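Local coordinates for protein amino acid amide racemase (Ochrobactrum anthropi, PDB 6GIO) that binds pyridoxal-5'-phosphate and has the fold of the class-III aminotransferase family, at residues G112-V120 with H140-I149; R129-H140 with C194-E205. One frame throughout, in Å; residues are numbered along the deposited sequence.

Contact 1 (G112-V120 with H140-I149). With PLP (pyridoxal-5'-phosphate), chain G.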
loop_
_atom_site.group_PDB
_atom_site.type_symbol
_atom_site.label_atom_id
_atom_site.label_comp_id
_atom_site.label_asym_id
_atom_site.label_seq_id
_atom_site.Cartn_x
_atom_site.Cartn_y
_atom_site.Cartn_z
ATOM N N GLY C 112 -7.176 0.930 -0.230
ATOM C CA GLY C 112 -8.115 2.010 -0.615
ATOM C C GLY C 112 -7.409 3.361 -0.688
ATOM O O GLY C 112 -7.626 4.148 -1.617
ATOM N N SER C 113 -6.520 3.604 0.271
ATOM C CA SER C 113 -5.760 4.853 0.354
ATOM C C SER C 113 -4.864 5.090 -0.812
ATOM O O SER C 113 -4.782 6.222 -1.276
ATOM C CB SER C 113 -4.869 4.877 1.617
ATOM O OG SER C 113 -5.683 4.683 2.781
ATOM N N ASP C 114 -4.142 4.074 -1.263
ATOM C CA ASP C 114 -3.233 4.255 -2.410
ATOM C C ASP C 114 -4.025 4.354 -3.760
ATOM O O ASP C 114 -3.615 5.082 -4.686
ATOM C CB ASP C 114 -2.021 3.267 -2.410
ATOM C CG ASP C 114 -2.339 1.780 -2.819
ATOM O OD1 ASP C 114 -3.341 1.479 -3.467
ATOM O OD2 ASP C 114 -1.470 0.894 -2.539
ATOM N N ALA C 115 -5.191 3.708 -3.793
ATOM C CA ALA C 115 -6.073 3.733 -4.977
ATOM C C ALA C 115 -6.698 5.091 -5.152
ATOM O O ALA C 115 -6.768 5.621 -6.293
ATOM C CB ALA C 115 -7.126 2.640 -4.884
ATOM N N ASN C 116 -7.144 5.690 -4.056
ATOM C CA ASN C 116 -7.671 7.047 -4.151
ATOM C C ASN C 116 -6.558 8.100 -4.363
ATOM O O ASN C 116 -6.788 9.150 -4.993
ATOM C CB ASN C 116 -8.540 7.428 -2.929
ATOM C CG ASN C 116 -9.903 6.771 -2.943
ATOM O OD1 ASN C 116 -10.308 6.134 -1.955
ATOM N ND2 ASN C 116 -10.615 6.895 -4.058
ATOM N N ASP C 117 -5.366 7.832 -3.853
ATOM C CA ASP C 117 -4.238 8.713 -4.126
ATOM C C ASP C 117 -3.928 8.694 -5.636
ATOM O O ASP C 117 -3.748 9.734 -6.270
ATOM C CB ASP C 117 -3.034 8.293 -3.308
ATOM C CG ASP C 117 -1.929 9.326 -3.347
ATOM O OD1 ASP C 117 -2.192 10.508 -3.648
ATOM O OD2 ASP C 117 -0.788 8.969 -3.076
ATOM N N CYS C 118 -3.889 7.488 -6.184
ATOM C CA CYS C 118 -3.770 7.277 -7.604
ATOM C C CYS C 118 -4.832 8.060 -8.336
ATOM O O CYS C 118 -4.524 8.850 -9.238
ATOM C CB CYS C 118 -3.884 5.774 -7.951
ATOM S SG CYS C 118 -3.826 5.506 -9.757
ATOM N N ALA C 119 -6.092 7.853 -7.938
ATOM C CA ALA C 119 -7.208 8.480 -8.626
ATOM C C ALA C 119 -6.996 9.974 -8.646
ATOM O O ALA C 119 -7.050 10.560 -9.716
ATOM C CB ALA C 119 -8.557 8.128 -7.970
ATOM N N VAL C 120 -6.734 10.595 -7.491
ATOM C CA VAL C 120 -6.582 12.058 -7.490
ATOM C C VAL C 120 -5.400 12.549 -8.331
ATOM O O VAL C 120 -5.532 13.536 -9.099
ATOM C CB VAL C 120 -6.543 12.716 -6.069
ATOM C CG1 VAL C 120 -5.354 12.268 -5.235
ATOM C CG2 VAL C 120 -6.511 14.226 -6.219
ATOM N N HIS C 140 -11.677 8.694 2.200
ATOM C CA HIS C 140 -11.072 8.101 1.000
ATOM C C HIS C 140 -9.656 7.522 1.245
ATOM O O HIS C 140 -9.046 6.962 0.331
ATOM C CB HIS C 140 -11.071 9.121 -0.125
ATOM C CG HIS C 140 -12.446 9.526 -0.553
ATOM N ND1 HIS C 140 -13.357 8.622 -1.059
ATOM C CD2 HIS C 140 -13.075 10.725 -0.529
ATOM C CE1 HIS C 140 -14.498 9.251 -1.307
ATOM N NE2 HIS C 140 -14.346 10.529 -1.018
ATOM N N GLY C 141 -9.135 7.676 2.462
ATOM C CA GLY C 141 -7.890 7.054 2.850
ATOM C C GLY C 141 -7.093 7.826 3.904
ATOM O O GLY C 141 -7.508 8.907 4.330
ATOM N N ASN C 142 -5.948 7.267 4.316
ATOM C CA ASN C 142 -5.095 7.872 5.327
ATOM C C ASN C 142 -3.633 8.041 4.881
ATOM O O ASN C 142 -2.707 8.115 5.713
ATOM C CB ASN C 142 -5.166 7.097 6.652
ATOM C CG ASN C 142 -5.205 8.019 7.860
ATOM O OD1 ASN C 142 -5.518 9.208 7.737
ATOM N ND2 ASN C 142 -4.945 7.483 9.029
ATOM N N LEU C 143 -3.439 8.126 3.566
ATOM C CA LEU C 143 -2.170 8.592 3.006
ATOM C C LEU C 143 -2.398 10.011 2.503
ATOM O O LEU C 143 -3.548 10.456 2.245
ATOM C CB LEU C 143 -1.642 7.682 1.877
ATOM C CG LEU C 143 -1.464 6.216 2.314
ATOM C CD1 LEU C 143 -1.090 5.352 1.112
ATOM C CD2 LEU C 143 -0.460 6.033 3.452
ATOM N N THR C 144 -1.294 10.722 2.380
ATOM C CA THR C 144 -1.317 12.133 2.096
ATOM C C THR C 144 -2.318 12.509 0.989
ATOM O O THR C 144 -3.157 13.388 1.196
ATOM C CB THR C 144 0.116 12.598 1.748
ATOM O OG1 THR C 144 0.926 12.448 2.921
ATOM C CG2 THR C 144 0.134 14.024 1.318
ATOM N N GLY C 145 -2.250 11.866 -0.178
ATOM C CA GLY C 145 -3.107 12.322 -1.310
ATOM C C GLY C 145 -4.602 11.979 -1.122
ATOM O O GLY C 145 -5.507 12.753 -1.477
ATOM N N SER C 146 -4.866 10.815 -0.536
ATOM C CA SER C 146 -6.230 10.352 -0.362
ATOM C C SER C 146 -6.934 11.027 0.848
ATOM O O SER C 146 -8.145 11.376 0.793
ATOM C CB SER C 146 -6.215 8.824 -0.255
ATOM O OG SER C 146 -5.312 8.362 0.758
ATOM N N MET C 147 -6.178 11.225 1.931
ATOM C CA MET C 147 -6.659 11.967 3.099
ATOM C C MET C 147 -6.929 13.428 2.720
ATOM O O MET C 147 -7.866 14.053 3.219
ATOM C CB MET C 147 -5.625 11.894 4.208
ATOM C CG MET C 147 -5.992 12.633 5.476
ATOM S SD MET C 147 -4.699 12.423 6.732
ATOM C CE MET C 147 -3.412 13.466 6.059
ATOM N N GLY C 148 -6.118 13.954 1.811
ATOM C CA GLY C 148 -6.284 15.319 1.307
ATOM C C GLY C 148 -7.631 15.656 0.688
ATOM O O GLY C 148 -8.043 16.821 0.684
ATOM N N ILE C 149 -8.305 14.658 0.141
ATOM C CA ILE C 149 -9.633 14.873 -0.463
ATOM C C ILE C 149 -10.743 14.337 0.449
ATOM O O ILE C 149 -11.895 14.320 0.074
ATOM C CB ILE C 149 -9.721 14.261 -1.873
ATOM C CG1 ILE C 149 -9.429 12.760 -1.833
ATOM C CG2 ILE C 149 -8.760 14.966 -2.810
ATOM C CD1 ILE C 149 -10.100 11.993 -2.943
HETATM N N1 PLP G . -12.333 4.568 0.794
HETATM C C2 PLP G . -13.341 4.073 1.554
HETATM C C2A PLP G . -14.782 4.355 1.261
HETATM C C3 PLP G . -13.050 3.232 2.743
HETATM O O3 PLP G . -14.056 2.759 3.488
HETATM C C4 PLP G . -11.654 2.891 3.080
HETATM C C4A PLP G . -11.353 2.031 4.265
HETATM C C5 PLP G . -10.618 3.481 2.162
HETATM C C6 PLP G . -11.032 4.286 1.077
HETATM C C5A PLP G . -9.143 3.252 2.445
HETATM O O4P PLP G . -8.755 1.877 2.557
HETATM P P PLP G . -7.420 1.453 3.325
HETATM O O1P PLP G . -7.161 0.092 2.758
HETATM O O2P PLP G . -7.752 1.429 4.806
HETATM O O3P PLP G . -6.367 2.470 2.910
#

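Contact 2 (R129-H140 with C194-E205). With PLP (pyridoxal-5'-phosphate), chain G.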
loop_
_atom_site.group_PDB
_atom_site.type_symbol
_atom_site.label_atom_id
_atom_site.label_comp_id
_atom_site.label_asym_id
_atom_site.label_seq_id
_atom_site.Cartn_x
_atom_site.Cartn_y
_atom_site.Cartn_z
ATOM N N ARG C 129 -7.443 19.836 -14.818
ATOM C CA ARG C 129 -8.235 20.601 -13.891
ATOM C C ARG C 129 -7.763 20.270 -12.463
ATOM O O ARG C 129 -7.400 19.172 -12.185
ATOM C CB ARG C 129 -9.684 20.211 -14.071
ATOM C CG ARG C 129 -10.230 20.370 -15.486
ATOM C CD ARG C 129 -11.638 19.856 -15.472
ATOM N NE ARG C 129 -12.356 20.002 -16.722
ATOM C CZ ARG C 129 -13.670 19.930 -16.838
ATOM N NH1 ARG C 129 -14.443 19.754 -15.760
ATOM N NH2 ARG C 129 -14.217 20.081 -18.032
ATOM N N SER C 130 -7.789 21.235 -11.569
ATOM C CA SER C 130 -7.139 21.114 -10.279
ATOM C C SER C 130 -8.095 20.931 -9.117
ATOM O O SER C 130 -7.678 20.531 -8.020
ATOM C CB SER C 130 -6.277 22.386 -10.055
ATOM O OG SER C 130 -7.093 23.571 -10.152
ATOM N N ARG C 131 -9.367 21.254 -9.340
ATOM C CA ARG C 131 -10.359 21.241 -8.277
ATOM C C ARG C 131 -11.075 19.880 -8.144
ATOM O O ARG C 131 -11.284 19.161 -9.145
ATOM C CB ARG C 131 -11.384 22.337 -8.508
ATOM C CG ARG C 131 -10.805 23.742 -8.453
ATOM C CD ARG C 131 -11.933 24.734 -8.657
ATOM N NE ARG C 131 -11.486 26.071 -9.073
ATOM C CZ ARG C 131 -11.236 27.076 -8.243
ATOM N NH1 ARG C 131 -11.341 26.934 -6.917
ATOM N NH2 ARG C 131 -10.857 28.239 -8.758
ATOM N N ILE C 132 -11.434 19.557 -6.894
ATOM C CA ILE C 132 -12.060 18.282 -6.554
ATOM C C ILE C 132 -13.309 18.492 -5.687
ATOM O O ILE C 132 -13.266 19.271 -4.758
ATOM C CB ILE C 132 -11.060 17.340 -5.807
ATOM C CG1 ILE C 132 -9.914 16.915 -6.739
ATOM C CG2 ILE C 132 -11.776 16.102 -5.267
ATOM C CD1 ILE C 132 -10.310 16.121 -7.961
ATOM N N ILE C 133 -14.395 17.770 -5.969
ATOM C CA ILE C 133 -15.595 17.819 -5.115
ATOM C C ILE C 133 -15.587 16.570 -4.238
ATOM O O ILE C 133 -15.444 15.477 -4.719
ATOM C CB ILE C 133 -16.897 17.969 -5.916
ATOM C CG1 ILE C 133 -16.850 19.268 -6.744
ATOM C CG2 ILE C 133 -18.127 18.006 -4.991
ATOM C CD1 ILE C 133 -17.754 19.254 -7.954
ATOM N N SER C 134 -15.728 16.777 -2.951
ATOM C CA SER C 134 -15.830 15.696 -1.998
ATOM C C SER C 134 -16.943 15.971 -0.927
ATOM O O SER C 134 -17.574 17.028 -0.934
ATOM C CB SER C 134 -14.476 15.566 -1.348
ATOM O OG SER C 134 -14.467 14.517 -0.435
ATOM N N PHE C 135 -17.185 15.023 -0.023
ATOM C CA PHE C 135 -18.213 15.188 1.004
ATOM C C PHE C 135 -17.658 15.306 2.400
ATOM O O PHE C 135 -16.714 14.629 2.731
ATOM C CB PHE C 135 -19.251 14.052 0.950
ATOM C CG PHE C 135 -20.216 14.251 -0.165
ATOM C CD1 PHE C 135 -21.295 15.109 -0.003
ATOM C CD2 PHE C 135 -19.956 13.737 -1.408
ATOM C CE1 PHE C 135 -22.141 15.384 -1.068
ATOM C CE2 PHE C 135 -20.796 14.022 -2.487
ATOM C CZ PHE C 135 -21.904 14.826 -2.303
ATOM N N ILE C 136 -18.266 16.176 3.194
ATOM C CA ILE C 136 -17.972 16.241 4.616
ATOM C C ILE C 136 -18.248 14.848 5.179
ATOM O O ILE C 136 -19.340 14.248 4.982
ATOM C CB ILE C 136 -18.806 17.319 5.349
ATOM C CG1 ILE C 136 -18.428 18.713 4.870
ATOM C CG2 ILE C 136 -18.580 17.263 6.867
ATOM C CD1 ILE C 136 -19.436 19.773 5.205
ATOM N N GLY C 137 -17.243 14.320 5.863
ATOM C CA GLY C 137 -17.350 13.037 6.519
ATOM C C GLY C 137 -16.882 11.861 5.687
ATOM O O GLY C 137 -16.812 10.717 6.196
ATOM N N SER C 138 -16.551 12.127 4.422
ATOM C CA SER C 138 -16.063 11.113 3.519
ATOM C C SER C 138 -14.670 10.660 3.985
ATOM O O SER C 138 -13.915 11.418 4.579
ATOM C CB SER C 138 -15.991 11.643 2.087
ATOM O OG SER C 138 -14.862 12.459 1.937
ATOM N N TYR C 139 -14.369 9.401 3.717
ATOM C CA TYR C 139 -13.127 8.803 4.121
ATOM C C TYR C 139 -12.647 8.092 2.887
ATOM O O TYR C 139 -13.192 7.061 2.535
ATOM C CB TYR C 139 -13.357 7.847 5.292
ATOM C CG TYR C 139 -12.085 7.301 5.860
ATOM C CD1 TYR C 139 -11.382 6.290 5.190
ATOM C CD2 TYR C 139 -11.590 7.750 7.076
ATOM C CE1 TYR C 139 -10.212 5.768 5.702
ATOM C CE2 TYR C 139 -10.409 7.223 7.604
ATOM C CZ TYR C 139 -9.721 6.231 6.895
ATOM O OH TYR C 139 -8.530 5.691 7.367
ATOM N N HIS C 140 -11.677 8.694 2.200
ATOM C CA HIS C 140 -11.072 8.101 1.000
ATOM C C HIS C 140 -9.656 7.522 1.245
ATOM O O HIS C 140 -9.046 6.962 0.331
ATOM C CB HIS C 140 -11.071 9.121 -0.125
ATOM C CG HIS C 140 -12.446 9.526 -0.553
ATOM N ND1 HIS C 140 -13.357 8.622 -1.059
ATOM C CD2 HIS C 140 -13.075 10.725 -0.529
ATOM C CE1 HIS C 140 -14.498 9.251 -1.307
ATOM N NE2 HIS C 140 -14.346 10.529 -1.018
ATOM N N CYS C 194 -16.324 28.296 -7.432
ATOM C CA CYS C 194 -15.811 26.998 -7.902
ATOM C C CYS C 194 -16.264 26.696 -9.323
ATOM O O CYS C 194 -17.124 25.818 -9.513
ATOM C CB CYS C 194 -16.325 25.901 -6.975
ATOM S SG CYS C 194 -15.543 24.310 -7.262
ATOM N N PRO C 195 -15.654 27.365 -10.332
ATOM C CA PRO C 195 -16.149 27.155 -11.690
ATOM C C PRO C 195 -16.053 25.698 -12.080
ATOM O O PRO C 195 -14.987 25.075 -11.937
ATOM C CB PRO C 195 -15.238 28.070 -12.579
ATOM C CG PRO C 195 -14.674 29.105 -11.626
ATOM C CD PRO C 195 -14.549 28.359 -10.301
ATOM N N PRO C 196 -17.151 25.146 -12.601
ATOM C CA PRO C 196 -17.157 23.692 -12.758
ATOM C C PRO C 196 -16.197 23.147 -13.816
ATOM O O PRO C 196 -15.777 22.013 -13.686
ATOM C CB PRO C 196 -18.626 23.387 -13.102
ATOM C CG PRO C 196 -19.105 24.648 -13.789
ATOM C CD PRO C 196 -18.364 25.777 -13.146
ATOM N N GLU C 197 -15.812 23.966 -14.806
ATOM C CA GLU C 197 -14.798 23.567 -15.796
ATOM C C GLU C 197 -13.384 23.522 -15.203
ATOM O O GLU C 197 -12.435 23.107 -15.879
ATOM C CB GLU C 197 -14.865 24.452 -17.058
ATOM C CG GLU C 197 -14.310 25.860 -16.882
ATOM C CD GLU C 197 -15.234 26.874 -16.144
ATOM O OE1 GLU C 197 -16.399 26.565 -15.745
ATOM O OE2 GLU C 197 -14.752 28.022 -15.963
ATOM N N GLN C 198 -13.236 23.899 -13.932
ATOM C CA GLN C 198 -11.944 23.753 -13.246
ATOM C C GLN C 198 -11.934 22.531 -12.308
ATOM O O GLN C 198 -10.954 22.280 -11.584
ATOM C CB GLN C 198 -11.594 25.021 -12.475
ATOM C CG GLN C 198 -11.322 26.224 -13.371
ATOM C CD GLN C 198 -11.069 27.506 -12.598
ATOM O OE1 GLN C 198 -11.047 27.536 -11.365
ATOM N NE2 GLN C 198 -10.895 28.583 -13.331
ATOM N N VAL C 199 -13.026 21.786 -12.325
ATOM C CA VAL C 199 -13.188 20.647 -11.449
ATOM C C VAL C 199 -12.917 19.373 -12.228
ATOM O O VAL C 199 -13.644 19.053 -13.209
ATOM C CB VAL C 199 -14.607 20.582 -10.845
ATOM C CG1 VAL C 199 -14.707 19.351 -9.937
ATOM C CG2 VAL C 199 -14.929 21.853 -10.089
ATOM N N ALA C 200 -11.858 18.673 -11.801
ATOM C CA ALA C 200 -11.447 17.399 -12.414
ATOM C C ALA C 200 -12.512 16.306 -12.217
ATOM O O ALA C 200 -12.898 15.595 -13.158
ATOM C CB ALA C 200 -10.138 16.910 -11.789
ATOM N N ALA C 201 -12.942 16.171 -10.963
ATOM C CA ALA C 201 -13.716 15.037 -10.529
ATOM C C ALA C 201 -14.528 15.311 -9.287
ATOM O O ALA C 201 -14.178 16.187 -8.490
ATOM C CB ALA C 201 -12.760 13.911 -10.227
ATOM N N VAL C 202 -15.585 14.517 -9.097
ATOM C CA VAL C 202 -16.352 14.484 -7.847
ATOM C C VAL C 202 -16.175 13.100 -7.328
ATOM O O VAL C 202 -16.312 12.137 -8.103
ATOM C CB VAL C 202 -17.875 14.796 -8.036
ATOM C CG1 VAL C 202 -18.484 14.019 -9.184
ATOM C CG2 VAL C 202 -18.674 14.559 -6.754
ATOM N N PHE C 203 -15.876 13.004 -6.021
ATOM C CA PHE C 203 -15.739 11.721 -5.350
ATOM C C PHE C 203 -16.935 11.386 -4.508
ATOM O O PHE C 203 -17.293 12.149 -3.576
ATOM C CB PHE C 203 -14.523 11.708 -4.456
ATOM C CG PHE C 203 -13.228 11.449 -5.179
ATOM C CD1 PHE C 203 -12.656 12.432 -5.965
ATOM C CD2 PHE C 203 -12.549 10.227 -5.012
ATOM C CE1 PHE C 203 -11.433 12.209 -6.610
ATOM C CE2 PHE C 203 -11.344 10.000 -5.635
ATOM C CZ PHE C 203 -10.771 10.991 -6.438
ATOM N N ILE C 204 -17.493 10.207 -4.768
ATOM C CA ILE C 204 -18.790 9.785 -4.188
ATOM C C ILE C 204 -18.655 8.451 -3.475
ATOM O O ILE C 204 -18.306 7.436 -4.132
ATOM C CB ILE C 204 -19.853 9.579 -5.288
ATOM C CG1 ILE C 204 -20.203 10.883 -5.991
ATOM C CG2 ILE C 204 -21.115 8.952 -4.715
ATOM C CD1 ILE C 204 -21.027 10.670 -7.263
ATOM N N GLU C 205 -18.878 8.442 -2.158
ATOM C CA GLU C 205 -19.225 7.211 -1.471
ATOM C C GLU C 205 -20.749 6.964 -1.640
ATOM O O GLU C 205 -21.557 7.818 -1.257
ATOM C CB GLU C 205 -18.935 7.311 0.039
ATOM C CG GLU C 205 -17.488 7.505 0.456
ATOM C CD GLU C 205 -17.303 7.289 1.956
ATOM O OE1 GLU C 205 -16.898 8.189 2.677
ATOM O OE2 GLU C 205 -17.570 6.197 2.436
HETATM N N1 PLP G . -12.333 4.568 0.794
HETATM C C2 PLP G . -13.341 4.073 1.554
HETATM C C2A PLP G . -14.782 4.355 1.261
HETATM C C3 PLP G . -13.050 3.232 2.743
HETATM O O3 PLP G . -14.056 2.759 3.488
HETATM C C4 PLP G . -11.654 2.891 3.080
HETATM C C4A PLP G . -11.353 2.031 4.265
HETATM C C5 PLP G . -10.618 3.481 2.162
HETATM C C6 PLP G . -11.032 4.286 1.077
HETATM C C5A PLP G . -9.143 3.252 2.445
HETATM O O4P PLP G . -8.755 1.877 2.557
HETATM P P PLP G . -7.420 1.453 3.325
HETATM O O1P PLP G . -7.161 0.092 2.758
HETATM O O2P PLP G . -7.752 1.429 4.806
HETATM O O3P PLP G . -6.367 2.470 2.910
HETATM O O HOH W 1 -16.643 12.209 -0.903
HETATM O O HOH W 2 -17.218 8.141 5.412
#

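Contact 1 (G112-V120 with H140-I149)
Ser-113 lies against Gly-141 and Asn-142 at the start of helix 112-127, where the contact is tightest. CA of Ser-113 and CA of Gly-141 are only 4.0 Å apart, an approach suited to glycine, which also accepts the unusual backbone angles there. Asn-142 N donates to Ser-113 OG over 3.0 Å, nearly straight at 161°. Ser-113 OG is anti to its own carbonyl carbon (chi1 -57°), which sets it beside the backbone N so that both face PLP O3P; the modelled OG to O3P distance is too short to trust, but Ser-113 N donates to O3P at 2.9 Å and Gly-112 N donates to O1P at 3.1 Å. Ser-146 OG could give its one proton to either Ser-113 O or Leu-143 O. Further along, Asp-117 OD1 sits 3.1 Å from Gly-145 CA, where glycine again suits the close approach, and is hydrogen-bonded to Thr-144 OG1 of the second subunit. The far end is looser: the side chains of Val-120 and Ile-149 run antiparallel to one another, CG2 to CG2 4.2 Å. The chemistry thus grades from apolar packing to a phosphate gripped at a helix N terminus, whose dipole would probably favour the anion.

Contact 2 (R129-H140 with C194-E205)
Neighbouring parallel strands of the central sheet of a fold-type I PLP enzyme form this contact: strand 131-135 runs beside strand 199-204, their short axes 20° apart. The ladder is interrupted. Arg-131 N donates to Gln-198 O and Arg-131 O accepts from Ala-200 N, but the next rungs are Ile-133 N to Ala-201 O (3.0 Å) and Phe-203 N to Ile-133 O (2.8 Å). One extra residue in strand 199-204 makes a beta bulge, with helical backbone angles at Ala-200, whose small side chain suits the displacement, and buried Ala-201 N has no partner in the model.

At the outer end Arg-131 CG lies anti to the carbonyl carbon (chi1 -64°) and the extended chain carries the guanidinium alongside Gln-198, where NE and NH2 meet the same oxygen, OE1, NH2 at 2.7 Å; guanidinium and amide are nearly coplanar. Arg-129 NH1 reaches Val-199 O at 2.8 Å while Glu-197 O lies over one face of its guanidinium. Beta-branched Ile-133 and Val-199 fill one face of the sheet, CD1 to CG1 at 3.6 Å; on the other, Ile-132 CG2 meets the ring of Phe-203 at CD1, 3.8 Å away.

Toward PLP, the edge of Phe-203 points at the face of His-140, planes 59° apart. A water hydrogen-bonded to His-140 NE2 joins Phe-135 N to Phe-203 O, and ND1 is hydrogen-bonded to Asp-238 OD2 of the PLP pocket, holding the ring at both nitrogens. Tyr-139 N donates to Glu-205 OE1 (3.0 Å) from above the carboxylate plane, while OE2 is hydrogen-bonded to Ser-209 OG, fixing the carboxylate beside PLP C2A.

Helix 112-127 covers the face carrying Ala-201 and Phe-203; helices 179-191 and 220-229 pack where Ile-133 lies, and strand 164-167 continues the sheet beyond strand 131-135.

In the fold
From the N terminus the chain passes through helix 112-127, strand 131-135, the turn to His-140, and helix 144-147, where contact 1 closes a short loop back onto helix 112-127. It continues through strand 164-167 and helix 179-191 before strand 199-204 closes the longer loop of contact 2. The segments come in the order 112-120, 129-140, 140-149, 194-205, so the two loops cross rather than nest. His-140 belongs to both. The contacts touch directly: Ser-134 OG is probably hydrogen-bonded to Ile-149 O, and Phe-203 packs on Asn-116, Ala-119 and Ile-149. Together they tie the helix holding the phosphate to two inner strands of the sheet, whose C-terminal ends lead to residues beside the PLP ring.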